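Local coordinates for laccase (Uncultured bacterium, PDB 4F7K), which probably catalyses the copper-dependent oxidation of phenolic and related substrates, coupled to the reduction of dioxygen to water, as laccases do, at residues Pro118-Glu123 with Arg185-Asn190. Residues are numbered along the deposited sequence; the frame is centred on the assembly and turned at random.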
loop_
_atom_site.group_PDB
_atom_site.type_symbol
_atom_site.label_atom_id
_atom_site.label_comp_id
_atom_site.label_asym_id
_atom_site.label_seq_id
_atom_site.Cartn_x
_atom_site.Cartn_y
_atom_site.Cartn_z
ATOM N N PRO A 118 4.496 7.217 -0.636
ATOM C CA PRO A 118 4.778 6.222 -1.629
ATOM C C PRO A 118 6.272 6.002 -1.829
ATOM O O PRO A 118 7.100 6.922 -1.687
ATOM C CB PRO A 118 4.145 6.810 -2.881
ATOM C CG PRO A 118 4.302 8.291 -2.692
ATOM C CD PRO A 118 4.253 8.550 -1.237
ATOM N N LEU A 119 6.598 4.755 -2.137
ATOM C CA LEU A 119 7.950 4.345 -2.451
ATOM C C LEU A 119 7.910 3.625 -3.801
ATOM O O LEU A 119 7.320 2.558 -3.917
ATOM C CB LEU A 119 8.510 3.427 -1.346
ATOM C CG LEU A 119 10.001 3.040 -1.451
ATOM C CD1 LEU A 119 10.609 2.821 -0.093
ATOM C CD2 LEU A 119 10.247 1.820 -2.340
ATOM N N ILE A 120 8.545 4.236 -4.803
ATOM C CA ILE A 120 8.588 3.716 -6.142
ATOM C C ILE A 120 9.974 3.134 -6.470
ATOM O O ILE A 120 10.997 3.824 -6.401
ATOM C CB ILE A 120 8.153 4.782 -7.179
ATOM C CG1 ILE A 120 6.800 5.418 -6.798
ATOM C CG2 ILE A 120 8.057 4.159 -8.559
ATOM C CD1 ILE A 120 5.618 4.426 -6.687
ATOM N N VAL A 121 9.998 1.841 -6.781
ATOM C CA VAL A 121 11.207 1.193 -7.306
ATOM C C VAL A 121 11.051 1.011 -8.820
ATOM O O VAL A 121 10.177 0.299 -9.267
ATOM C CB VAL A 121 11.456 -0.169 -6.661
ATOM C CG1 VAL A 121 12.822 -0.720 -7.113
ATOM C CG2 VAL A 121 11.395 -0.091 -5.141
ATOM N N GLU A 122 11.890 1.695 -9.594
ATOM C CA GLU A 122 11.738 1.786 -11.040
ATOM C C GLU A 122 12.269 0.548 -11.754
ATOM O O GLU A 122 13.248 -0.038 -11.298
ATOM C CB GLU A 122 12.519 2.976 -11.560
ATOM C CG GLU A 122 12.145 4.315 -10.940
ATOM C CD GLU A 122 13.050 5.395 -11.480
ATOM O OE1 GLU A 122 13.570 5.196 -12.613
ATOM O OE2 GLU A 122 13.265 6.410 -10.790
ATOM N N GLU A 123 11.623 0.157 -12.861
ATOM C CA GLU A 123 12.135 -0.904 -13.717
ATOM C C GLU A 123 13.371 -0.321 -14.407
ATOM O O GLU A 123 13.410 0.886 -14.651
ATOM C CB GLU A 123 11.112 -1.312 -14.787
ATOM C CG GLU A 123 9.833 -1.964 -14.291
ATOM C CD GLU A 123 8.757 -0.951 -13.842
ATOM O OE1 GLU A 123 8.639 0.138 -14.470
ATOM O OE2 GLU A 123 8.022 -1.266 -12.868
ATOM N N ARG A 185 0.298 5.605 -16.739
ATOM C CA ARG A 185 0.463 4.620 -15.674
ATOM C C ARG A 185 -0.143 5.182 -14.373
ATOM O O ARG A 185 0.219 6.262 -13.943
ATOM C CB ARG A 185 1.943 4.261 -15.489
ATOM C CG ARG A 185 2.181 3.101 -14.523
ATOM C CD ARG A 185 3.651 2.762 -14.422
ATOM N NE ARG A 185 3.885 1.586 -13.573
ATOM C CZ ARG A 185 4.999 0.838 -13.606
ATOM N NH1 ARG A 185 5.986 1.164 -14.430
ATOM N NH2 ARG A 185 5.143 -0.217 -12.796
ATOM N N LEU A 186 -1.108 4.453 -13.813
ATOM C CA LEU A 186 -1.808 4.825 -12.615
ATOM C C LEU A 186 -1.505 3.812 -11.498
ATOM O O LEU A 186 -1.917 2.652 -11.581
ATOM C CB LEU A 186 -3.329 4.902 -12.893
ATOM C CG LEU A 186 -3.786 5.893 -13.982
ATOM C CD1 LEU A 186 -5.234 5.679 -14.316
ATOM C CD2 LEU A 186 -3.571 7.341 -13.562
ATOM N N ARG A 187 -0.769 4.278 -10.487
ATOM C CA ARG A 187 -0.334 3.499 -9.313
ATOM C C ARG A 187 -1.263 3.708 -8.122
ATOM O O ARG A 187 -1.139 4.704 -7.381
ATOM C CB ARG A 187 1.104 3.877 -8.946
ATOM C CG ARG A 187 2.128 3.594 -10.097
ATOM C CD ARG A 187 3.484 4.029 -9.646
ATOM N NE ARG A 187 4.491 4.076 -10.704
ATOM C CZ ARG A 187 5.498 3.201 -10.833
ATOM N NH1 ARG A 187 5.605 2.169 -10.000
ATOM N NH2 ARG A 187 6.392 3.357 -11.816
ATOM N N LEU A 188 -2.210 2.779 -7.965
ATOM C CA LEU A 188 -3.271 2.953 -7.005
ATOM C C LEU A 188 -2.818 2.342 -5.717
ATOM O O LEU A 188 -2.329 1.214 -5.688
ATOM C CB LEU A 188 -4.577 2.258 -7.445
ATOM C CG LEU A 188 -5.519 2.938 -8.448
ATOM C CD1 LEU A 188 -4.855 3.435 -9.720
ATOM C CD2 LEU A 188 -6.661 1.955 -8.793
ATOM N N ILE A 189 -3.003 3.094 -4.647
ATOM C CA ILE A 189 -2.650 2.604 -3.353
ATOM C C ILE A 189 -3.779 2.911 -2.397
ATOM O O ILE A 189 -4.157 4.089 -2.269
ATOM C CB ILE A 189 -1.373 3.275 -2.801
ATOM C CG1 ILE A 189 -0.232 3.208 -3.826
ATOM C CG2 ILE A 189 -1.003 2.607 -1.485
ATOM C CD1 ILE A 189 1.047 4.003 -3.439
ATOM N N ASN A 190 -4.295 1.876 -1.728
ATOM C CA ASN A 190 -5.275 2.083 -0.658
ATOM C C ASN A 190 -4.505 2.339 0.632
ATOM O O ASN A 190 -3.914 1.388 1.188
ATOM C CB ASN A 190 -6.248 0.889 -0.491
ATOM C CG ASN A 190 -7.279 1.122 0.654
ATOM O OD1 ASN A 190 -7.163 2.094 1.406
ATOM N ND2 ASN A 190 -8.285 0.237 0.783
HETATM O O HOH W 1 7.720 0.691 -10.958
#
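Glu123 and Arg185 join two neighbouring cupredoxin-type domains of a multicopper oxidase, a worked example of how buried charge can be accommodated where two beta-sheets face each other. The guanidinium meets the carboxylate end-on, NH1 reaching OE1 at 2.8 Å and NH2 reaching OE2 at 3.1 Å, both on the syn side, with the two planes 18° apart. Arg185 can span the interface because its chain runs extended from CG to NE, CG lying anti to the backbone N (chi1 -172°), while Glu123 bends at chi2 to turn its carboxylate inward. Asp234 on strand 232-239 takes a further salt bridge from Arg185 NH2, so two acidic residues share this cation.

Arg187 lies between unlike neighbours: Arg185 NE sits 3.5 Å above the centre of one guanidinium face, and Ile120 CG2 covers the other, off toward the rim. The two guanidinium groups so close together are probably tolerated because Glu123, Asp234 and Asp132 supply negative charge nearby; Asp132 pairs with Arg187 NE, and Thr98 OG1 is hydrogen-bonded to Arg187 NH1. Farther along, apolar packing takes over, with Pro118 CB against Ile189 CD1 at 4.2 Å.

One water ties the polar end together. It accepts from Arg187 NH1 at 2.8 Å and donates to Glu123 OE2, while its other donated bond runs 3.0 Å to the backbone oxygen of Val121.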